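Local coordinates for glucose-1-phosphate thymidylyltransferase (Bacillus anthracis, PDB 4ECM), which catalyses transfer of a thymidylyl group from dTTP to glucose 1-phosphate, giving dTDP-glucose and pyrophosphate, in dTDP-L-rhamnose biosynthesis, at residues R102-A107 / A111-L116; L116-V121 / Y205-K210; V168-I171 / I176-I179. All blocks are in the same frame, centred on the assembly; numbering follows the deposited sequence. Where two conformers were deposited one is given.

Contact 1 (R102-A107 / A111-L116). With DAU (2'deoxy-thymidine-5'-diphospho-alpha-D-glucose), chain B.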
ATOM      1  N   ARG A 102      13.434   7.416   8.921  1.00 17.95           N
ATOM      2  CA  ARG A 102      14.246   7.871   7.789  1.00 20.60           C
ATOM      3  C   ARG A 102      14.442   6.747   6.774  1.00 20.08           C
ATOM      4  O   ARG A 102      14.519   5.590   7.138  1.00 19.71           O
ATOM      5  CB  ARG A 102      15.589   8.404   8.227  1.00 19.69           C
ATOM      6  CG  ARG A 102      15.489   9.568   9.186  1.00 22.63           C
ATOM      7  CD  ARG A 102      16.744  10.395   9.085  1.00 23.54           C
ATOM      8  NE  ARG A 102      16.723  11.237   7.892  1.00 23.64           N
ATOM      9  CZ  ARG A 102      17.802  11.692   7.268  1.00 26.34           C
ATOM     10  NH1 ARG A 102      19.025  11.323   7.658  1.00 27.76           N
ATOM     11  NH2 ARG A 102      17.654  12.476   6.205  1.00 26.71           N
ATOM     12  N   VAL A 103      14.539   7.132   5.505  1.00 21.61           N
ATOM     13  CA  VAL A 103      14.687   6.218   4.393  1.00 21.55           C
ATOM     14  C   VAL A 103      16.138   5.986   3.972  1.00 23.19           C
ATOM     15  O   VAL A 103      16.902   6.930   3.801  1.00 22.21           O
ATOM     16  CB  VAL A 103      13.926   6.771   3.139  1.00 22.19           C
ATOM     17  CG1 VAL A 103      14.206   5.913   1.874  1.00 20.36           C
ATOM     18  CG2 VAL A 103      12.429   6.881   3.424  1.00 21.22           C
ATOM     19  N   GLN A 104      16.495   4.713   3.800  1.00 25.22           N
ATOM     20  CA  GLN A 104      17.794   4.322   3.285  1.00 26.52           C
ATOM     21  C   GLN A 104      17.514   3.961   1.829  1.00 29.12           C
ATOM     22  O   GLN A 104      16.806   3.004   1.551  1.00 28.05           O
ATOM     23  CB  GLN A 104      18.372   3.137   4.053  1.00 26.45           C
ATOM     24  CG  GLN A 104      19.778   2.803   3.615  1.00 25.69           C
ATOM     25  CD  GLN A 104      20.377   1.627   4.342  1.00 27.07           C
ATOM     26  OE1 GLN A 104      19.665   0.819   4.960  1.00 24.47           O
ATOM     27  NE2 GLN A 104      21.714   1.511   4.270  1.00 25.16           N
ATOM     28  N   ASP A 105      18.043   4.761   0.911  1.00 33.21           N
ATOM     29  CA  ASP A 105      17.775   4.615  -0.529  1.00 36.46           C
ATOM     30  C   ASP A 105      18.105   3.243  -1.103  1.00 37.83           C
ATOM     31  O   ASP A 105      17.298   2.667  -1.810  1.00 38.01           O
ATOM     32  CB  ASP A 105      18.535   5.696  -1.318  1.00 37.22           C
ATOM     33  CG  ASP A 105      17.983   7.092  -1.078  1.00 42.07           C
ATOM     34  OD1 ASP A 105      18.796   8.038  -0.867  1.00 46.20           O
ATOM     35  OD2 ASP A 105      16.735   7.233  -1.083  1.00 41.58           O
ATOM     36  N   LYS A 106      19.296   2.743  -0.799  1.00 39.50           N
ATOM     37  CA  LYS A 106      19.750   1.444  -1.281  1.00 41.93           C
ATOM     38  C   LYS A 106      20.354   0.677  -0.120  1.00 41.69           C
ATOM     39  O   LYS A 106      20.808   1.293   0.854  1.00 40.81           O
ATOM     40  CB  LYS A 106      20.806   1.619  -2.383  1.00 43.38           C
ATOM     41  CG  LYS A 106      20.305   2.424  -3.588  1.00 49.04           C
ATOM     42  CD  LYS A 106      21.336   2.503  -4.729  1.00 54.99           C
ATOM     43  CE  LYS A 106      20.756   3.278  -5.928  1.00 57.96           C
ATOM     44  NZ  LYS A 106      21.724   3.435  -7.056  1.00 61.86           N
ATOM     45  N   ALA A 107      20.375  -0.654  -0.229  1.00 40.62           N
ATOM     46  CA  ALA A 107      20.932  -1.507   0.825  1.00 40.88           C
ATOM     47  C   ALA A 107      22.473  -1.393   0.846  1.00 40.84           C
ATOM     48  O   ALA A 107      23.192  -2.390   0.696  1.00 41.91           O
ATOM     49  CB  ALA A 107      20.488  -2.958   0.618  1.00 40.39           C
ATOM     50  N   ALA A 111      26.441   0.308   8.270  1.00 28.05           N
ATOM     51  CA  ALA A 111      27.140   1.515   8.649  1.00 28.57           C
ATOM     52  C   ALA A 111      26.527   2.726   7.946  1.00 27.84           C
ATOM     53  O   ALA A 111      26.393   3.784   8.540  1.00 26.62           O
ATOM     54  CB  ALA A 111      28.638   1.383   8.334  1.00 27.87           C
ATOM     55  N   GLN A 112      26.128   2.541   6.696  1.00 28.94           N
ATOM     56  CA  GLN A 112      25.460   3.590   5.921  1.00 29.90           C
ATOM     57  C   GLN A 112      24.096   3.959   6.565  1.00 28.97           C
ATOM     58  O   GLN A 112      23.737   5.132   6.697  1.00 26.39           O
ATOM     59  CB  GLN A 112      25.208   3.081   4.498  1.00 30.15           C
ATOM     60  CG  GLN A 112      24.641   4.138   3.547  1.00 33.67           C
ATOM     61  CD  GLN A 112      24.275   3.557   2.179  1.00 35.28           C
ATOM     62  OE1 GLN A 112      23.398   2.695   2.066  1.00 34.97           O
ATOM     63  NE2 GLN A 112      24.915   4.072   1.131  1.00 32.45           N
ATOM     64  N   ALA A 113      23.334   2.929   6.932  1.00 28.64           N
ATOM     65  CA  ALA A 113      22.034   3.116   7.566  1.00 28.12           C
ATOM     66  C   ALA A 113      22.207   3.888   8.871  1.00 27.27           C
ATOM     67  O   ALA A 113      21.491   4.842   9.152  1.00 28.31           O
ATOM     68  CB  ALA A 113      21.359   1.761   7.812  1.00 26.75           C
ATOM     69  N   LEU A 114      23.203   3.506   9.652  1.00 28.45           N
ATOM     70  CA  LEU A 114      23.450   4.178  10.931  1.00 27.52           C
ATOM     71  C   LEU A 114      23.800   5.642  10.716  1.00 26.88           C
ATOM     72  O   LEU A 114      23.418   6.492  11.519  1.00 28.13           O
ATOM     73  CB  LEU A 114      24.566   3.474  11.698  1.00 26.52           C
ATOM     74  CG  LEU A 114      24.992   4.087  13.026  1.00 24.39           C
ATOM     75  CD1 LEU A 114      23.843   4.126  13.998  1.00 20.71           C
ATOM     76  CD2 LEU A 114      26.149   3.280  13.608  1.00 26.21           C
ATOM     77  N   GLY A 115      24.493   5.933   9.622  1.00 26.60           N
ATOM     78  CA  GLY A 115      24.910   7.314   9.304  1.00 26.25           C
ATOM     79  C   GLY A 115      23.757   8.293   9.179  1.00 26.00           C
ATOM     80  O   GLY A 115      23.919   9.470   9.457  1.00 27.50           O
ATOM     81  N   LEU A 116      22.585   7.805   8.757  1.00 25.39           N
ATOM     82  CA  LEU A 116      21.374   8.645   8.602  1.00 24.38           C
ATOM     83  C   LEU A 116      20.816   9.145   9.956  1.00 23.72           C
ATOM     84  O   LEU A 116      19.972  10.055  10.005  1.00 22.99           O
ATOM     85  CB  LEU A 116      20.269   7.837   7.905  1.00 23.05           C
ATOM     86  CG  LEU A 116      20.630   7.184   6.568  1.00 24.59           C
ATOM     87  CD1 LEU A 116      19.544   6.208   6.133  1.00 18.02           C
ATOM     88  CD2 LEU A 116      20.917   8.234   5.479  1.00 15.74           C
TER
HETATM   89  O6  DAU B 301      23.595 -10.785  12.748  1.00 29.54           O
HETATM   90  C6  DAU B 301      24.869 -10.391  13.262  1.00 29.79           C
HETATM   91  C5  DAU B 301      25.777  -9.975  12.113  1.00 29.00           C
HETATM   92  O5  DAU B 301      25.107  -8.946  11.392  1.00 28.07           O
HETATM   93  C4  DAU B 301      27.142  -9.490  12.615  1.00 28.91           C
HETATM   94  O4  DAU B 301      27.848 -10.543  13.259  1.00 24.77           O
HETATM   95  C3  DAU B 301      28.011  -8.943  11.485  1.00 26.95           C
HETATM   96  O3  DAU B 301      29.219  -8.395  12.053  1.00 23.48           O
HETATM   97  C2  DAU B 301      27.211  -7.867  10.742  1.00 27.75           C
HETATM   98  O2  DAU B 301      27.936  -7.386   9.594  1.00 27.92           O
HETATM   99  C1  DAU B 301      25.853  -8.398  10.298  1.00 28.85           C
HETATM  100  O1  DAU B 301      26.048  -9.392   9.299  1.00 31.50           O
HETATM  101  P2  DAU B 301      24.873  -9.755   8.254  1.00 34.76           P
HETATM  102  O3P DAU B 301      23.812 -10.604   8.914  1.00 38.83           O
HETATM  103  O4P DAU B 301      25.548 -10.212   6.991  1.00 29.34           O
HETATM  104  OPP DAU B 301      24.189  -8.312   8.001  1.00 38.28           O
HETATM  105  P   DAU B 301      22.921  -8.123   7.029  1.00 39.92           P
HETATM  106  O1P DAU B 301      22.068  -9.368   7.081  1.00 46.25           O
HETATM  107  O2P DAU B 301      23.413  -7.597   5.730  1.00 42.20           O
HETATM  108  O5' DAU B 301      22.085  -6.962   7.774  1.00 43.44           O
HETATM  109  C5' DAU B 301      21.427  -7.255   8.990  1.00 40.53           C
HETATM  110  C4' DAU B 301      20.351  -6.242   9.380  1.00 38.69           C
HETATM  111  O4' DAU B 301      20.726  -4.882   9.166  1.00 32.54           O
HETATM  112  C3' DAU B 301      19.032  -6.474   8.676  1.00 37.76           C
HETATM  113  O3' DAU B 301      18.058  -6.583   9.718  1.00 43.53           O
HETATM  114  C2' DAU B 301      18.787  -5.244   7.836  1.00 37.01           C
HETATM  115  C1' DAU B 301      19.748  -4.208   8.401  1.00 33.84           C
HETATM  116  N11 DAU B 301      20.547  -3.462   7.415  1.00 32.61           N
HETATM  117  C61 DAU B 301      21.382  -4.198   6.536  1.00 32.98           C
HETATM  118  C51 DAU B 301      21.888  -3.615   5.391  1.00 36.09           C
HETATM  119  C5A DAU B 301      22.866  -4.378   4.521  1.00 34.46           C
HETATM  120  C21 DAU B 301      20.075  -2.207   6.986  1.00 29.24           C
HETATM  121  O21 DAU B 301      19.223  -1.544   7.782  1.00 28.98           O
HETATM  122  N31 DAU B 301      20.553  -1.603   5.871  1.00 35.32           N
HETATM  123  C41 DAU B 301      21.429  -2.245   5.054  1.00 35.39           C
HETATM  124  O41 DAU B 301      21.881  -1.637   3.934  1.00 43.28           O
HETATM  125  O   HOH W   1      21.513   3.979   0.487  1.00 35.95           O
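Gln104 and Gln112 bring their amides together beside the thymine, where strand 98-103 of the nucleotidyltransferase's Rossmann-like core runs into a loop and helix 110-115 turns back against it. Gln104 NE2 donates to Gln112 OE1 (3.0 Å) on a lone pair, with the two amide planes 76° apart. Gly109 O takes a further bond from the same NE2, which argues for one flip of the Gln104 amide and presents its oxygen to the base. With CG anti to the backbone N (chi1 -175°) and the chain extended beyond it, Gln104 reaches the ligand: OE1 accepts from N31 of the bound dTDP-glucose at 2.7 Å, nearly straight at 169°, and NE2 adds a weak bond to O41. Water 1 accepts from Lys106 N and gives Gln112 OE1 a weak bond.

Van der Waals packing flanks this network: the Ala113 methyl lies against the Gln104 amide, CB 3.4 Å from OE1, and Leu116 CD1 comes within 3.8 Å of Gln104 CA.

At the far end sits a charged donor. The Arg102 guanidinium, also bonded through NE to Phe99 O of the second subunit, meets Leu116 O edge-on and close to its own plane, NH1 lying 2.8 Å from that oxygen.

Contact 2 (L116-V121 / Y205-K210); sequences LCEDFV and YIKELK
Glu118 and Lys207 make this contact by themselves, each giving up 38 Å² to the other segment, and a single salt bridge joins them. Lys207 NZ donates to Glu118 OE2 at 3.0 Å, on the syn lone pair of that oxygen, the side of OE1. OE1 is farther from the ammonium nitrogen, 3.4 Å from NZ, but it lies 3.2 Å from Lys207 CE, so the last methylene and the ammonium group both lie along the mouth of the carboxylate.

Both side chains are long and extended, and they meet at about a right angle. Glu118 has CG anti to its N (chi1 -179°), which, with the chain extended beyond CG, carries the carboxylate toward Lys207. The CB of Lys207 does not aim at Glu118; its four torsions, all but the first close to 180°, carry NZ across the gap. That reach is needed, because the nearest CA atoms of the two segments, those of Glu118 and Ile206, are 9.8 Å apart.

In the fold, the bridge ties the short helix 118-121, which follows helix 110-115 in the nucleotide-binding half, to the segment that follows on from helix 202-206; Lys207 comes 89 residues after Glu118 in the chain. Glu118 stands in the first turn, directly after Cys117 at the N-cap, where the helix end would tend to favour its negative form. Phe203 of helix 202-206 also packs on Glu118 and Val121. Lys207 itself is solvent-exposed, just before the inverse gamma turn centred on Glu208.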
ATOM      1  N   LEU A 116      22.585   7.805   8.757  1.00 25.39           N
ATOM      2  CA  LEU A 116      21.374   8.645   8.602  1.00 24.38           C
ATOM      3  C   LEU A 116      20.816   9.145   9.956  1.00 23.72           C
ATOM      4  O   LEU A 116      19.972  10.055  10.005  1.00 22.99           O
ATOM      5  CB  LEU A 116      20.269   7.837   7.905  1.00 23.05           C
ATOM      6  CG  LEU A 116      20.630   7.184   6.568  1.00 24.59           C
ATOM      7  CD1 LEU A 116      19.544   6.208   6.133  1.00 18.02           C
ATOM      8  CD2 LEU A 116      20.917   8.234   5.479  1.00 15.74           C
ATOM      9  N   CYS A 117      21.286   8.548  11.048  1.00 22.21           N
ATOM     10  CA  CYS A 117      20.798   8.886  12.381  1.00 21.84           C
ATOM     11  C   CYS A 117      21.640   9.941  13.095  1.00 21.80           C
ATOM     12  O   CYS A 117      21.410  10.225  14.258  1.00 22.53           O
ATOM     13  CB  CYS A 117      20.781   7.617  13.239  1.00 22.61           C
ATOM     14  SG  CYS A 117      19.967   6.214  12.505  1.00 22.45           S
ATOM     15  N   GLU A 118      22.614  10.524  12.411  1.00 23.52           N
ATOM     16  CA  GLU A 118      23.506  11.508  13.040  1.00 24.79           C
ATOM     17  C   GLU A 118      22.774  12.648  13.776  1.00 24.71           C
ATOM     18  O   GLU A 118      22.977  12.862  14.979  1.00 25.42           O
ATOM     19  CB  GLU A 118      24.483  12.096  11.996  1.00 24.98           C
ATOM     20  CG  GLU A 118      25.466  13.135  12.610  1.00 29.09           C
ATOM     21  CD  GLU A 118      26.557  13.610  11.639  1.00 31.81           C
ATOM     22  OE1 GLU A 118      26.626  13.134  10.485  1.00 34.02           O
ATOM     23  OE2 GLU A 118      27.366  14.462  12.055  1.00 37.87           O
ATOM     24  N   ASP A 119      21.932  13.378  13.056  1.00 24.75           N
ATOM     25  CA  ASP A 119      21.215  14.524  13.637  1.00 25.41           C
ATOM     26  C   ASP A 119      20.255  14.105  14.755  1.00 24.35           C
ATOM     27  O   ASP A 119      20.142  14.784  15.767  1.00 23.87           O
ATOM     28  CB  ASP A 119      20.466  15.299  12.548  1.00 26.12           C
ATOM     29  CG  ASP A 119      21.413  16.017  11.564  1.00 30.79           C
ATOM     30  OD1 ASP A 119      22.618  16.179  11.862  1.00 32.93           O
ATOM     31  OD2 ASP A 119      20.933  16.443  10.495  1.00 37.04           O
ATOM     32  N   PHE A 120      19.585  12.977  14.569  1.00 23.29           N
ATOM     33  CA  PHE A 120      18.682  12.447  15.577  1.00 23.35           C
ATOM     34  C   PHE A 120      19.399  12.185  16.912  1.00 22.88           C
ATOM     35  O   PHE A 120      18.873  12.508  17.967  1.00 22.75           O
ATOM     36  CB  PHE A 120      18.054  11.151  15.075  1.00 22.27           C
ATOM     37  CG  PHE A 120      17.222  10.431  16.109  1.00 23.55           C
ATOM     38  CD1 PHE A 120      15.938  10.867  16.421  1.00 24.90           C
ATOM     39  CD2 PHE A 120      17.710   9.306  16.746  1.00 23.57           C
ATOM     40  CE1 PHE A 120      15.163  10.194  17.367  1.00 25.48           C
ATOM     41  CE2 PHE A 120      16.950   8.618  17.675  1.00 24.55           C
ATOM     42  CZ  PHE A 120      15.672   9.063  17.996  1.00 24.61           C
ATOM     43  N   VAL A 121      20.597  11.611  16.859  1.00 22.61           N
ATOM     44  CA  VAL A 121      21.333  11.292  18.079  1.00 22.80           C
ATOM     45  C   VAL A 121      21.991  12.527  18.707  1.00 24.39           C
ATOM     46  O   VAL A 121      22.012  12.658  19.925  1.00 26.14           O
ATOM     47  CB  VAL A 121      22.376  10.170  17.842  1.00 22.53           C
ATOM     48  CG1 VAL A 121      23.265   9.973  19.077  1.00 20.19           C
ATOM     49  CG2 VAL A 121      21.681   8.881  17.496  1.00 22.40           C
ATOM     50  N   TYR A 205      33.406   9.195  12.319  1.00 44.75           N
ATOM     51  CA  TYR A 205      34.167   8.139  11.675  1.00 47.47           C
ATOM     52  C   TYR A 205      33.417   7.534  10.484  1.00 49.36           C
ATOM     53  O   TYR A 205      34.052   7.164   9.490  1.00 51.24           O
ATOM     54  CB  TYR A 205      34.580   7.019  12.633  1.00 46.24           C
ATOM     55  CG  TYR A 205      35.431   5.992  11.904  1.00 51.77           C
ATOM     56  CD1 TYR A 205      36.784   6.236  11.649  1.00 58.32           C
ATOM     57  CD2 TYR A 205      34.877   4.807  11.418  1.00 55.36           C
ATOM     58  CE1 TYR A 205      37.573   5.309  10.952  1.00 61.79           C
ATOM     59  CE2 TYR A 205      35.655   3.872  10.722  1.00 58.20           C
ATOM     60  CZ  TYR A 205      37.001   4.130  10.494  1.00 62.12           C
ATOM     61  OH  TYR A 205      37.776   3.211   9.810  1.00 66.05           O
ATOM     62  N   ILE A 206      32.089   7.406  10.569  1.00 50.24           N
ATOM     63  CA  ILE A 206      31.331   6.853   9.438  1.00 51.55           C
ATOM     64  C   ILE A 206      31.614   7.660   8.168  1.00 56.61           C
ATOM     65  O   ILE A 206      31.556   7.117   7.068  1.00 57.11           O
ATOM     66  CB  ILE A 206      29.805   6.794   9.679  1.00 50.88           C
ATOM     67  CG1 ILE A 206      29.460   5.734  10.720  1.00 45.57           C
ATOM     68  CG2 ILE A 206      29.057   6.440   8.375  1.00 50.09           C
ATOM     69  CD1 ILE A 206      27.992   5.616  10.981  1.00 40.00           C
ATOM     70  N   LYS A 207      31.955   8.940   8.330  1.00 60.38           N
ATOM     71  CA  LYS A 207      32.266   9.818   7.201  1.00 66.12           C
ATOM     72  C   LYS A 207      33.535   9.441   6.415  1.00 70.94           C
ATOM     73  O   LYS A 207      33.696   9.874   5.269  1.00 73.82           O
ATOM     74  CB  LYS A 207      32.325  11.269   7.674  1.00 66.14           C
ATOM     75  CG  LYS A 207      30.960  11.763   8.108  1.00 65.67           C
ATOM     76  CD  LYS A 207      31.012  13.079   8.843  1.00 66.04           C
ATOM     77  CE  LYS A 207      29.620  13.459   9.328  1.00 65.44           C
ATOM     78  NZ  LYS A 207      29.620  14.704  10.134  1.00 65.10           N
ATOM     79  N   GLU A 208      34.419   8.644   7.011  0.60 71.85           N
ATOM     80  CA  GLU A 208      35.648   8.225   6.326  0.60 74.65           C
ATOM     81  C   GLU A 208      35.382   6.868   5.647  0.60 76.54           C
ATOM     82  O   GLU A 208      35.955   5.835   5.998  0.60 75.27           O
ATOM     83  CB  GLU A 208      36.824   8.195   7.309  0.60 73.74           C
ATOM     84  CG  GLU A 208      36.851   9.412   8.273  0.60 71.87           C
ATOM     85  CD  GLU A 208      36.614  10.759   7.580  0.60 70.33           C
ATOM     86  OE1 GLU A 208      37.067  10.944   6.434  0.60 69.50           O
ATOM     87  OE2 GLU A 208      35.978  11.639   8.199  0.60 67.77           O
ATOM     88  N   LEU A 209      34.490   6.935   4.654  1.00 79.93           N
ATOM     89  CA  LEU A 209      33.982   5.785   3.842  1.00 82.80           C
ATOM     90  C   LEU A 209      34.923   4.812   3.106  1.00 85.86           C
ATOM     91  O   LEU A 209      35.962   5.196   2.540  1.00 88.35           O
ATOM     92  CB  LEU A 209      33.007   6.378   2.782  1.00 85.23           C
ATOM     93  CG  LEU A 209      32.499   5.582   1.564  1.00 88.85           C
ATOM     94  CD1 LEU A 209      31.579   4.449   1.986  1.00 88.29           C
ATOM     95  CD2 LEU A 209      31.785   6.506   0.545  1.00 90.33           C
ATOM     96  N   LYS A 210      34.495   3.545   3.096  1.00 86.66           N
ATOM     97  CA  LYS A 210      35.164   2.467   2.365  1.00 89.36           C
ATOM     98  C   LYS A 210      34.200   1.291   2.076  1.00 89.54           C
ATOM     99  O   LYS A 210      33.927   0.461   2.953  1.00 88.25           O
ATOM    100  CB  LYS A 210      36.427   1.962   3.088  1.00 89.16           C
ATOM    101  CG  LYS A 210      36.251   1.601   4.572  1.00 87.63           C
ATOM    102  CD  LYS A 210      37.347   0.640   5.057  1.00 89.77           C
ATOM    103  CE  LYS A 210      38.758   1.156   4.772  1.00 92.63           C
ATOM    104  NZ  LYS A 210      39.797   0.214   5.272  1.00 93.28           N
TER

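Contact 3 (V168-I171 / I176-I179); sequences VANI and IIEI
Asn170 pairs with two successive residues of the facing antiparallel strand, Ile177 and Glu178: Asn170 N donates to Glu178 O (2.9 Å), while Asn170 O accepts from Ile177 N (2.8 Å). Non-hydrogen-bonded pairs lie to either side, Ala169 with Ile179 and Ile171 with Ile176, so strand 175-181 holds one residue more than its partner between them. Ile177, with phi/psi of -86/-43°, takes up that extra residue. Weaker CA-H...O contacts add to the pairing, among them Ile179 CA to Val168 O at 3.3 Å.

Ala169, Ile171, Ile176 and Ile179 share one face. Ile176 serves both neighbours there: its CD1 lies 4.2 Å from Ala169 CB, and its CG1 lies 4.3 Å from Ile171 CG1. Leu157, Val192 and Leu227 pack on members of this face.

Asn170 and Glu178 occupy the other face. In the conformer given, one of two deposited, Glu178 CG sits between the backbone N and the carbonyl carbon (chi1 56°), and a second bend at chi2 folds the carboxylate back over Asn170, bringing CD to 3.8 Å from Asn170 CB. Amide and carboxylate then stand steeply inclined to each other, and Asn170 ND2 stays 3.8 Å from Glu178 OE1, a distance of packing. Water 2 donates to Val168 O and, when Glu178 adopts this conformer, also to its OE2 (2.8 Å), a polar link across the strands.

One residue opposite two, with the first of the two close to helical and the second extended, is the signature of a classic beta bulge, here set in the hairpin 167-172/175-181 whose first strand joins the central mixed sheet beside strand 190-198.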
ATOM      1  N   VAL A 168      33.582 -11.766  13.830  1.00 22.02           N
ATOM      2  CA  VAL A 168      34.202 -12.652  14.828  1.00 22.21           C
ATOM      3  C   VAL A 168      35.265 -11.938  15.644  1.00 22.94           C
ATOM      4  O   VAL A 168      36.160 -11.314  15.095  1.00 23.32           O
ATOM      5  CB  VAL A 168      34.849 -13.866  14.142  1.00 23.31           C
ATOM      6  CG1 VAL A 168      35.656 -14.692  15.136  1.00 21.91           C
ATOM      7  CG2 VAL A 168      33.777 -14.728  13.455  1.00 24.07           C
ATOM      8  N   ALA A 169      35.153 -12.032  16.964  1.00 23.71           N
ATOM      9  CA  ALA A 169      36.096 -11.374  17.860  1.00 24.27           C
ATOM     10  C   ALA A 169      37.224 -12.314  18.226  1.00 24.96           C
ATOM     11  O   ALA A 169      36.995 -13.442  18.672  1.00 23.33           O
ATOM     12  CB  ALA A 169      35.386 -10.894  19.131  1.00 22.50           C
ATOM     13  N   ASN A 170      38.442 -11.832  18.026  1.00 27.30           N
ATOM     14  CA  ASN A 170      39.646 -12.559  18.380  1.00 29.18           C
ATOM     15  C   ASN A 170      39.966 -12.123  19.790  1.00 30.40           C
ATOM     16  O   ASN A 170      40.435 -11.000  20.012  1.00 31.74           O
ATOM     17  CB  ASN A 170      40.784 -12.197  17.417  1.00 30.98           C
ATOM     18  CG  ASN A 170      42.119 -12.875  17.777  1.00 34.02           C
ATOM     19  OD1 ASN A 170      42.189 -13.708  18.680  1.00 41.20           O
ATOM     20  ND2 ASN A 170      43.180 -12.502  17.059  1.00 33.95           N
ATOM     21  N   ILE A 171      39.669 -12.989  20.752  1.00 30.76           N
ATOM     22  CA  ILE A 171      39.893 -12.686  22.161  1.00 31.09           C
ATOM     23  C   ILE A 171      41.110 -13.403  22.732  1.00 31.01           C
ATOM     24  O   ILE A 171      41.223 -14.616  22.643  1.00 29.20           O
ATOM     25  CB  ILE A 171      38.676 -13.075  23.009  1.00 31.17           C
ATOM     26  CG1 ILE A 171      37.448 -12.275  22.560  1.00 32.20           C
ATOM     27  CG2 ILE A 171      38.957 -12.824  24.507  1.00 32.54           C
ATOM     28  CD1 ILE A 171      36.241 -12.562  23.375  1.00 34.22           C
ATOM     29  N   ILE A 176      39.841  -8.042  23.415  1.00 35.42           N
ATOM     30  CA  ILE A 176      39.605  -8.197  21.974  1.00 34.60           C
ATOM     31  C   ILE A 176      40.812  -7.634  21.223  1.00 34.48           C
ATOM     32  O   ILE A 176      41.153  -6.463  21.364  1.00 35.15           O
ATOM     33  CB  ILE A 176      38.335  -7.486  21.477  1.00 33.22           C
ATOM     34  CG1 ILE A 176      37.099  -8.058  22.134  1.00 36.10           C
ATOM     35  CG2 ILE A 176      38.171  -7.678  19.995  1.00 33.94           C
ATOM     36  CD1 ILE A 176      35.799  -7.506  21.542  1.00 35.38           C
ATOM     37  N   ILE A 177      41.461  -8.483  20.436  1.00 35.33           N
ATOM     38  CA  ILE A 177      42.645  -8.092  19.668  1.00 35.63           C
ATOM     39  C   ILE A 177      42.198  -7.481  18.353  1.00 34.00           C
ATOM     40  O   ILE A 177      42.737  -6.470  17.936  1.00 34.56           O
ATOM     41  CB  ILE A 177      43.585  -9.285  19.413  1.00 36.92           C
ATOM     42  CG1 ILE A 177      43.985  -9.924  20.745  1.00 38.97           C
ATOM     43  CG2 ILE A 177      44.828  -8.843  18.613  1.00 38.52           C
ATOM     44  CD1 ILE A 177      44.632  -8.951  21.749  1.00 38.45           C
ATOM     45  N   GLU A 178      41.214  -8.103  17.711  0.50 32.09           N
ATOM     46  CA  GLU A 178      40.657  -7.597  16.464  0.50 30.84           C
ATOM     47  C   GLU A 178      39.346  -8.302  16.136  0.50 29.12           C
ATOM     48  O   GLU A 178      39.052  -9.375  16.661  0.50 27.83           O
ATOM     49  CB  GLU A 178      41.665  -7.713  15.299  0.50 31.77           C
ATOM     50  CG  GLU A 178      42.220  -9.107  15.013  0.50 32.85           C
ATOM     51  CD  GLU A 178      41.210 -10.053  14.369  0.50 32.33           C
ATOM     52  OE1 GLU A 178      41.614 -11.138  13.897  0.50 32.52           O
ATOM     53  OE2 GLU A 178      40.017  -9.708  14.318  0.50 34.69           O
ATOM     54  N   ILE A 179      38.541  -7.664  15.298  1.00 28.34           N
ATOM     55  CA  ILE A 179      37.289  -8.237  14.855  1.00 27.49           C
ATOM     56  C   ILE A 179      37.454  -8.432  13.359  1.00 27.50           C
ATOM     57  O   ILE A 179      38.044  -7.600  12.678  1.00 28.56           O
ATOM     58  CB  ILE A 179      36.086  -7.350  15.148  1.00 27.00           C
ATOM     59  CG1 ILE A 179      35.932  -7.148  16.655  1.00 27.81           C
ATOM     60  CG2 ILE A 179      34.815  -7.981  14.580  1.00 25.52           C
ATOM     61  CD1 ILE A 179      34.911  -6.068  17.024  1.00 24.02           C
TER
HETATM   62  O   HOH W   2      38.868 -12.205  14.603  1.00 31.19           O

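In the fold
Contacts 1 and 2 are neighbours, their centres 9 Å apart, and Leu116 belongs to both. They also touch through Ile206, whose CD1 lies 3.4 Å from Ala111 O and 3.9 Å from Leu114 CG; helix 110-115, whose Ala113 lines the thymine pocket, is thus packed by Ile206, the residue before Lys207. Contact 3 is remote, with centres about 26 Å from contact 1 and 24 Å from contact 2, but it reaches the same mixed sheet as contact 1. The ligand lies between contacts 1 and 3: its base meets contact 1 directly, while the Ile179 side chain stays about 6 Å away, and Glu181 and Lys182, just beyond contact 3, hydrogen-bond to it.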